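Local coordinates for protein protease Do-like 2, chloroplastic (Arabidopsis thaliana, PDB 4FLN) that acts as a chloroplast serine protease that carries out the primary cleavage of the photodamaged D1 protein of photosystem II, at residues 369-374 against 498-503; 378-383 against 417-422. One frame throughout, in Å; residues are numbered along the deposited sequence.

Contact 1 (369-374 against 498-503); sequences QPSYII and ERSADL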
ATOM      1  N   GLN B 369      18.503 -20.521 -26.280  1.00 93.98           N
ATOM      2  CA  GLN B 369      18.255 -19.113 -26.555  1.00 84.71           C
ATOM      3  C   GLN B 369      17.178 -18.914 -27.620  1.00 82.06           C
ATOM      4  O   GLN B 369      17.150 -19.628 -28.627  1.00 83.77           O
ATOM      5  CB  GLN B 369      19.549 -18.430 -26.976  1.00 76.93           C
ATOM      6  N   PRO B 370      16.305 -17.911 -27.411  1.00 66.18           N
ATOM      7  CA  PRO B 370      15.153 -17.631 -28.273  1.00 47.69           C
ATOM      8  C   PRO B 370      15.591 -17.042 -29.601  1.00 47.37           C
ATOM      9  O   PRO B 370      16.567 -16.295 -29.668  1.00 46.95           O
ATOM     10  CB  PRO B 370      14.362 -16.600 -27.474  1.00 44.93           C
ATOM     11  CG  PRO B 370      15.376 -15.911 -26.660  1.00 54.89           C
ATOM     12  CD  PRO B 370      16.436 -16.921 -26.329  1.00 58.24           C
ATOM     13  N   SER B 371      14.873 -17.396 -30.655  1.00 50.31           N
ATOM     14  CA  SER B 371      15.224 -16.973 -31.996  1.00 51.31           C
ATOM     15  C   SER B 371      14.946 -15.494 -32.183  1.00 54.57           C
ATOM     16  O   SER B 371      14.036 -14.933 -31.563  1.00 48.19           O
ATOM     17  CB  SER B 371      14.410 -17.764 -33.010  1.00 53.73           C
ATOM     18  OG  SER B 371      14.416 -19.135 -32.673  1.00 55.53           O
ATOM     19  N   TYR B 372      15.753 -14.856 -33.021  1.00 58.40           N
ATOM     20  CA  TYR B 372      15.486 -13.485 -33.415  1.00 56.33           C
ATOM     21  C   TYR B 372      16.088 -13.156 -34.770  1.00 55.48           C
ATOM     22  O   TYR B 372      17.101 -13.729 -35.163  1.00 65.62           O
ATOM     23  CB  TYR B 372      15.942 -12.497 -32.336  1.00 58.35           C
ATOM     24  CG  TYR B 372      17.422 -12.209 -32.290  1.00 61.60           C
ATOM     25  CD1 TYR B 372      17.946 -11.087 -32.924  1.00 60.59           C
ATOM     26  CD2 TYR B 372      18.291 -13.036 -31.590  1.00 60.61           C
ATOM     27  CE1 TYR B 372      19.298 -10.807 -32.877  1.00 65.31           C
ATOM     28  CE2 TYR B 372      19.646 -12.761 -31.536  1.00 64.34           C
ATOM     29  CZ  TYR B 372      20.145 -11.645 -32.180  1.00 67.80           C
ATOM     30  OH  TYR B 372      21.491 -11.366 -32.135  1.00 71.92           O
ATOM     31  N   ILE B 373      15.437 -12.251 -35.490  1.00 52.80           N
ATOM     32  CA  ILE B 373      15.963 -11.733 -36.745  1.00 52.84           C
ATOM     33  C   ILE B 373      15.655 -10.237 -36.838  1.00 51.39           C
ATOM     34  O   ILE B 373      14.581  -9.791 -36.428  1.00 48.86           O
ATOM     35  CB  ILE B 373      15.420 -12.525 -37.964  1.00 44.37           C
ATOM     36  CG1 ILE B 373      16.003 -11.985 -39.268  1.00 51.11           C
ATOM     37  CG2 ILE B 373      13.904 -12.505 -38.000  1.00 41.53           C
ATOM     38  CD1 ILE B 373      15.669 -12.839 -40.479  1.00 59.20           C
ATOM     39  N   ILE B 374      16.611  -9.464 -37.344  1.00 49.46           N
ATOM     40  CA  ILE B 374      16.465  -8.014 -37.435  1.00 47.34           C
ATOM     41  C   ILE B 374      16.593  -7.528 -38.874  1.00 51.09           C
ATOM     42  O   ILE B 374      17.592  -7.785 -39.541  1.00 57.43           O
ATOM     43  CB  ILE B 374      17.519  -7.297 -36.573  1.00 51.41           C
ATOM     44  CG1 ILE B 374      17.562  -7.902 -35.172  1.00 52.14           C
ATOM     45  CG2 ILE B 374      17.222  -5.808 -36.477  1.00 50.46           C
ATOM     46  CD1 ILE B 374      18.524  -7.202 -34.235  1.00 50.37           C
ATOM     47  N   GLU B 498      22.727 -10.041 -36.666  1.00 75.17           N
ATOM     48  CA  GLU B 498      21.398  -9.761 -37.194  1.00 74.43           C
ATOM     49  C   GLU B 498      20.429 -10.865 -36.810  1.00 72.81           C
ATOM     50  O   GLU B 498      19.216 -10.653 -36.749  1.00 72.54           O
ATOM     51  CB  GLU B 498      21.447  -9.651 -38.716  1.00 74.22           C
ATOM     52  CG  GLU B 498      21.816 -10.943 -39.408  1.00 84.69           C
ATOM     53  CD  GLU B 498      20.886 -11.270 -40.554  1.00 96.88           C
ATOM     54  OE1 GLU B 498      20.844 -12.447 -40.966  1.00 98.96           O
ATOM     55  OE2 GLU B 498      20.195 -10.349 -41.042  1.00103.54           O
ATOM     56  N   ARG B 499      20.983 -12.045 -36.554  1.00 67.78           N
ATOM     57  CA  ARG B 499      20.195 -13.235 -36.280  1.00 64.51           C
ATOM     58  C   ARG B 499      20.617 -13.889 -34.988  1.00 66.86           C
ATOM     59  O   ARG B 499      21.551 -13.457 -34.314  1.00 66.69           O
ATOM     60  CB  ARG B 499      20.412 -14.283 -37.377  1.00 62.25           C
ATOM     61  CG  ARG B 499      19.639 -14.080 -38.647  1.00 57.34           C
ATOM     62  CD  ARG B 499      20.037 -15.122 -39.675  1.00 57.60           C
ATOM     63  NE  ARG B 499      20.006 -14.562 -41.024  1.00 70.22           N
ATOM     64  CZ  ARG B 499      19.120 -14.892 -41.961  1.00 76.68           C
ATOM     65  NH1 ARG B 499      18.185 -15.800 -41.709  1.00 80.46           N
ATOM     66  NH2 ARG B 499      19.176 -14.320 -43.155  1.00 73.78           N
ATOM     67  N   SER B 500      19.909 -14.962 -34.674  1.00 71.97           N
ATOM     68  CA  SER B 500      20.363 -15.957 -33.731  1.00 76.07           C
ATOM     69  C   SER B 500      20.707 -17.151 -34.608  1.00 78.41           C
ATOM     70  O   SER B 500      20.092 -17.348 -35.656  1.00 77.23           O
ATOM     71  CB  SER B 500      19.255 -16.301 -32.738  1.00 72.84           C
ATOM     72  OG  SER B 500      18.066 -16.673 -33.411  1.00 69.44           O
ATOM     73  N   ALA B 501      21.693 -17.937 -34.186  1.00 75.29           N
ATOM     74  CA  ALA B 501      22.292 -18.971 -35.029  1.00 68.55           C
ATOM     75  C   ALA B 501      21.305 -19.904 -35.759  1.00 71.80           C
ATOM     76  O   ALA B 501      21.500 -20.226 -36.937  1.00 73.72           O
ATOM     77  CB  ALA B 501      23.272 -19.780 -34.210  1.00 68.98           C
ATOM     78  N   ASP B 502      20.251 -20.324 -35.068  1.00 67.85           N
ATOM     79  CA  ASP B 502      19.290 -21.288 -35.607  1.00 62.88           C
ATOM     80  C   ASP B 502      18.616 -20.856 -36.910  1.00 64.79           C
ATOM     81  O   ASP B 502      18.038 -21.682 -37.615  1.00 59.77           O
ATOM     82  CB  ASP B 502      18.222 -21.597 -34.563  1.00 72.05           C
ATOM     83  CG  ASP B 502      17.691 -20.345 -33.888  1.00 86.36           C
ATOM     84  OD1 ASP B 502      16.589 -19.887 -34.255  1.00 83.36           O
ATOM     85  OD2 ASP B 502      18.380 -19.819 -32.988  1.00 98.85           O
ATOM     86  N   LEU B 503      18.664 -19.561 -37.211  1.00 69.79           N
ATOM     87  CA  LEU B 503      18.025 -19.032 -38.414  1.00 66.71           C
ATOM     88  C   LEU B 503      19.008 -18.880 -39.592  1.00 78.01           C
ATOM     89  O   LEU B 503      18.636 -18.407 -40.675  1.00 73.96           O
ATOM     90  CB  LEU B 503      17.305 -17.711 -38.116  1.00 53.63           C
ATOM     91  CG  LEU B 503      16.303 -17.688 -36.951  1.00 52.11           C
ATOM     92  CD1 LEU B 503      15.721 -16.282 -36.728  1.00 46.79           C
ATOM     93  CD2 LEU B 503      15.184 -18.709 -37.141  1.00 40.51           C
TER
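Tyr372 lies nearest Ser500, Ile373 nearest Arg499 and Ile374 nearest Glu498 in the CA register, so 498-503 runs antiparallel to 369-374. Two backbone bonds agree with this: Ile374 N donates to Glu498 O at 2.9 Å, and Ser500 N returns a weak, bent bond to Tyr372 O.

Side-chain hydroxyls add to these bonds. Tyr372 N reaches Ser500 OG at 3.0 Å (156° at the hydrogen). Set between its own N and carbonyl carbon (chi1 53°), Ser500 OG stands where it can accept from Tyr372 N and donate to Asp502 OD2. Asp502 is gripped through both oxygens, since Ser371 OG donates to OD1 at 2.8 Å; each hydroxyl comes from above the carboxylate plane, about 37° out of it.

Packing accounts for the remainder. One face of the Tyr372 ring lies under the Arg499-Ser500 peptide, while the phenol hydroxyl bonds to Ser497 O; CD2 meets Ser500 CB at 3.6 Å. Leu503 CD1 sits 4.0 Å from Ile373 CB, and Ile373 CD1 lies over a face of the Arg499 guanidinium, which also makes a salt bridge to Asp458.

Helix 450-459 touches Ile373, Arg499 and Leu503. The placement resembles that of a peptide in a PDZ groove, between strand and helix, and is consistent with an internal PDZ ligand supplied by the same chain.

Contact 2 (378-383 against 417-422); sequences LVFTPL and VILSQV
Strands 378-382 and 417-422 pair antiparallel, their axes coming within 4.7 Å at 138°, and a register shift of one residue marks a beta bulge within the PDZ-domain sheet. The pairs locate it: Leu378 faces Val422, but Phe380 faces Leu419, so that Ser420 and Gln421 together stand opposite Val379. The helix-like backbone of Ser420 (psi -60°) absorbs the additional residue. Val379 bonds to both: its N donates to Gln421 O at 3.1 Å, and its O accepts from Ser420 N at 3.0 Å, with a weak further bond from Ser420 OG. Beyond the bulge, Thr381 and Ile418 form a regular hydrogen-bonded pair, Ile418 N meeting Thr381 O at 2.8 Å.

Leu378, Phe380, Val417, Leu419 and Val422 share one face of the sheet. Leu419 CG is anti to its backbone N (chi1 166°), which turns CD1 toward Val379 O. Phe380 crosses Leu419 obliquely, with CE1 3.8 Å from Leu419 CB, while Ile418 O lies at the ring edge, near its plane. The same ring meets that of Phe467, and Val439 of strand 437-442 touches both Phe380 and Val417, continuing the apolar layer.

Thr381 and Ile418 point to the other face, where Leu387 of helix 385-391 packs on both. Ile418 CG2 meets Leu383 CG at 3.9 Å, the two side chains crossing at nearly a right angle. At the far end Val422 O accepts a hydrogen bond from Gln71 of a neighbouring subunit. Leu378 CD2 sits against the fork of Val422, 3.5 Å from both CG1 and CG2.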
ATOM      1  N   LEU B 378      14.166  -3.539 -37.618  1.00 45.08           N
ATOM      2  CA  LEU B 378      12.930  -4.135 -37.109  1.00 52.55           C
ATOM      3  C   LEU B 378      13.251  -5.476 -36.459  1.00 48.23           C
ATOM      4  O   LEU B 378      13.707  -6.411 -37.117  1.00 46.60           O
ATOM      5  CB  LEU B 378      11.876  -4.323 -38.211  1.00 51.17           C
ATOM      6  CG  LEU B 378      11.362  -3.161 -39.076  1.00 51.04           C
ATOM      7  CD1 LEU B 378       9.912  -3.401 -39.448  1.00 50.65           C
ATOM      8  CD2 LEU B 378      11.529  -1.804 -38.414  1.00 46.60           C
ATOM      9  N   VAL B 379      12.997  -5.568 -35.163  1.00 36.14           N
ATOM     10  CA  VAL B 379      13.417  -6.728 -34.399  1.00 47.78           C
ATOM     11  C   VAL B 379      12.264  -7.702 -34.193  1.00 53.25           C
ATOM     12  O   VAL B 379      11.243  -7.356 -33.584  1.00 58.06           O
ATOM     13  CB  VAL B 379      14.014  -6.302 -33.046  1.00 53.62           C
ATOM     14  CG1 VAL B 379      14.162  -7.485 -32.126  1.00 43.96           C
ATOM     15  CG2 VAL B 379      15.352  -5.621 -33.262  1.00 63.02           C
ATOM     16  N   PHE B 380      12.436  -8.916 -34.712  1.00 49.41           N
ATOM     17  CA  PHE B 380      11.418  -9.965 -34.622  1.00 52.08           C
ATOM     18  C   PHE B 380      11.804 -11.121 -33.675  1.00 51.68           C
ATOM     19  O   PHE B 380      12.934 -11.602 -33.698  1.00 53.62           O
ATOM     20  CB  PHE B 380      11.125 -10.530 -36.018  1.00 44.15           C
ATOM     21  CG  PHE B 380      10.567  -9.525 -36.986  1.00 44.79           C
ATOM     22  CD1 PHE B 380       9.259  -9.089 -36.878  1.00 48.30           C
ATOM     23  CD2 PHE B 380      11.337  -9.045 -38.027  1.00 52.96           C
ATOM     24  CE1 PHE B 380       8.736  -8.183 -37.773  1.00 45.20           C
ATOM     25  CE2 PHE B 380      10.820  -8.133 -38.926  1.00 52.64           C
ATOM     26  CZ  PHE B 380       9.517  -7.700 -38.796  1.00 49.74           C
ATOM     27  N   THR B 381      10.865 -11.552 -32.838  1.00 41.20           N
ATOM     28  CA  THR B 381      10.993 -12.815 -32.103  1.00 46.42           C
ATOM     29  C   THR B 381       9.657 -13.539 -32.043  1.00 53.40           C
ATOM     30  O   THR B 381       8.599 -12.926 -32.244  1.00 53.51           O
ATOM     31  CB  THR B 381      11.446 -12.631 -30.646  1.00 45.26           C
ATOM     32  OG1 THR B 381      10.824 -11.466 -30.100  1.00 55.17           O
ATOM     33  CG2 THR B 381      12.934 -12.504 -30.547  1.00 44.72           C
ATOM     34  N   PRO B 382       9.696 -14.850 -31.752  1.00 48.13           N
ATOM     35  CA  PRO B 382       8.451 -15.575 -31.495  1.00 40.60           C
ATOM     36  C   PRO B 382       7.881 -15.159 -30.139  1.00 43.45           C
ATOM     37  O   PRO B 382       8.625 -14.886 -29.197  1.00 50.10           O
ATOM     38  CB  PRO B 382       8.894 -17.040 -31.482  1.00 29.34           C
ATOM     39  CG  PRO B 382      10.232 -17.053 -32.134  1.00 41.21           C
ATOM     40  CD  PRO B 382      10.854 -15.753 -31.751  1.00 44.87           C
ATOM     41  N   LEU B 383       6.562 -15.069 -30.063  1.00 41.12           N
ATOM     42  CA  LEU B 383       5.896 -14.763 -28.816  1.00 40.23           C
ATOM     43  C   LEU B 383       6.050 -15.991 -27.931  1.00 44.34           C
ATOM     44  O   LEU B 383       5.868 -17.126 -28.382  1.00 46.33           O
ATOM     45  CB  LEU B 383       4.416 -14.479 -29.084  1.00 48.12           C
ATOM     46  CG  LEU B 383       3.593 -13.488 -28.252  1.00 44.04           C
ATOM     47  CD1 LEU B 383       2.235 -14.091 -27.981  1.00 37.40           C
ATOM     48  CD2 LEU B 383       4.267 -13.093 -26.960  1.00 38.53           C
ATOM     49  N   VAL B 417       4.754 -14.620 -34.695  1.00 40.14           N
ATOM     50  CA  VAL B 417       5.950 -13.814 -34.794  1.00 41.56           C
ATOM     51  C   VAL B 417       5.582 -12.385 -34.453  1.00 51.32           C
ATOM     52  O   VAL B 417       4.618 -11.833 -34.992  1.00 52.17           O
ATOM     53  CB  VAL B 417       6.548 -13.858 -36.198  1.00 39.46           C
ATOM     54  CG1 VAL B 417       7.878 -13.103 -36.221  1.00 43.69           C
ATOM     55  CG2 VAL B 417       6.729 -15.293 -36.644  1.00 34.67           C
ATOM     56  N   ILE B 418       6.331 -11.791 -33.537  1.00 45.82           N
ATOM     57  CA  ILE B 418       6.051 -10.422 -33.178  1.00 43.62           C
ATOM     58  C   ILE B 418       7.220  -9.511 -33.489  1.00 48.13           C
ATOM     59  O   ILE B 418       8.377  -9.923 -33.516  1.00 50.40           O
ATOM     60  CB  ILE B 418       5.685 -10.268 -31.697  1.00 42.12           C
ATOM     61  CG1 ILE B 418       6.912 -10.517 -30.826  1.00 55.06           C
ATOM     62  CG2 ILE B 418       4.546 -11.200 -31.326  1.00 34.06           C
ATOM     63  CD1 ILE B 418       6.883  -9.747 -29.529  1.00 60.52           C
ATOM     64  N   LEU B 419       6.883  -8.260 -33.741  1.00 50.90           N
ATOM     65  CA  LEU B 419       7.848  -7.202 -33.825  1.00 47.73           C
ATOM     66  C   LEU B 419       7.880  -6.606 -32.431  1.00 50.15           C
ATOM     67  O   LEU B 419       6.918  -5.967 -32.007  1.00 48.76           O
ATOM     68  CB  LEU B 419       7.316  -6.177 -34.811  1.00 47.69           C
ATOM     69  CG  LEU B 419       7.988  -4.819 -34.843  1.00 41.49           C
ATOM     70  CD1 LEU B 419       9.469  -5.016 -35.015  1.00 49.18           C
ATOM     71  CD2 LEU B 419       7.414  -4.034 -35.982  1.00 40.40           C
ATOM     72  N   SER B 420       8.972  -6.816 -31.706  1.00 47.83           N
ATOM     73  CA  SER B 420       9.055  -6.313 -30.329  1.00 55.00           C
ATOM     74  C   SER B 420       9.382  -4.815 -30.256  1.00 50.16           C
ATOM     75  O   SER B 420       8.612  -4.040 -29.693  1.00 53.71           O
ATOM     76  CB  SER B 420       9.985  -7.158 -29.445  1.00 58.25           C
ATOM     77  OG  SER B 420      11.123  -7.606 -30.155  1.00 63.31           O
ATOM     78  N   GLN B 421      10.531  -4.420 -30.798  1.00 44.28           N
ATOM     79  CA  GLN B 421      10.881  -3.004 -30.902  1.00 50.84           C
ATOM     80  C   GLN B 421      11.434  -2.679 -32.294  1.00 57.32           C
ATOM     81  O   GLN B 421      11.791  -3.577 -33.058  1.00 61.52           O
ATOM     82  CB  GLN B 421      11.904  -2.626 -29.822  1.00 51.76           C
ATOM     83  CG  GLN B 421      13.307  -3.172 -30.075  1.00 58.31           C
ATOM     84  CD  GLN B 421      14.152  -3.259 -28.820  1.00 64.36           C
ATOM     85  OE1 GLN B 421      14.225  -4.315 -28.193  1.00 75.21           O
ATOM     86  NE2 GLN B 421      14.807  -2.156 -28.451  1.00 61.57           N
ATOM     87  N   VAL B 422      11.493  -1.394 -32.627  1.00 55.70           N
ATOM     88  CA  VAL B 422      12.198  -0.958 -33.829  1.00 52.16           C
ATOM     89  C   VAL B 422      13.398  -0.134 -33.405  1.00 53.74           C
ATOM     90  O   VAL B 422      13.248   0.841 -32.684  1.00 59.48           O
ATOM     91  CB  VAL B 422      11.319  -0.076 -34.738  1.00 45.10           C
ATOM     92  CG1 VAL B 422      12.159   0.526 -35.844  1.00 43.57           C
ATOM     93  CG2 VAL B 422      10.171  -0.878 -35.321  1.00 45.42           C
TER

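Both contacts build on the same sheet of the second PDZ domain: strands 373-375 and 378-382 are consecutive neighbours, joined by a probable hydrogen bond from Phe380 N to Ile373 O (2.9 Å), and the two centres lie about 11 Å apart. Contact 2 is buried strand pairing interrupted by a bulge, with a mainly apolar packing of its side chains. Contact 1, only partly buried, adds a loop to the sheet's edge, and serine hydroxyls and a carboxylate do much of the bonding there. Along the chain, contact 2 is nested within the loop that contact 1 closes. Contact 2 also reaches a neighbouring subunit, whereas within the assembly no other chain touches the segments of contact 1.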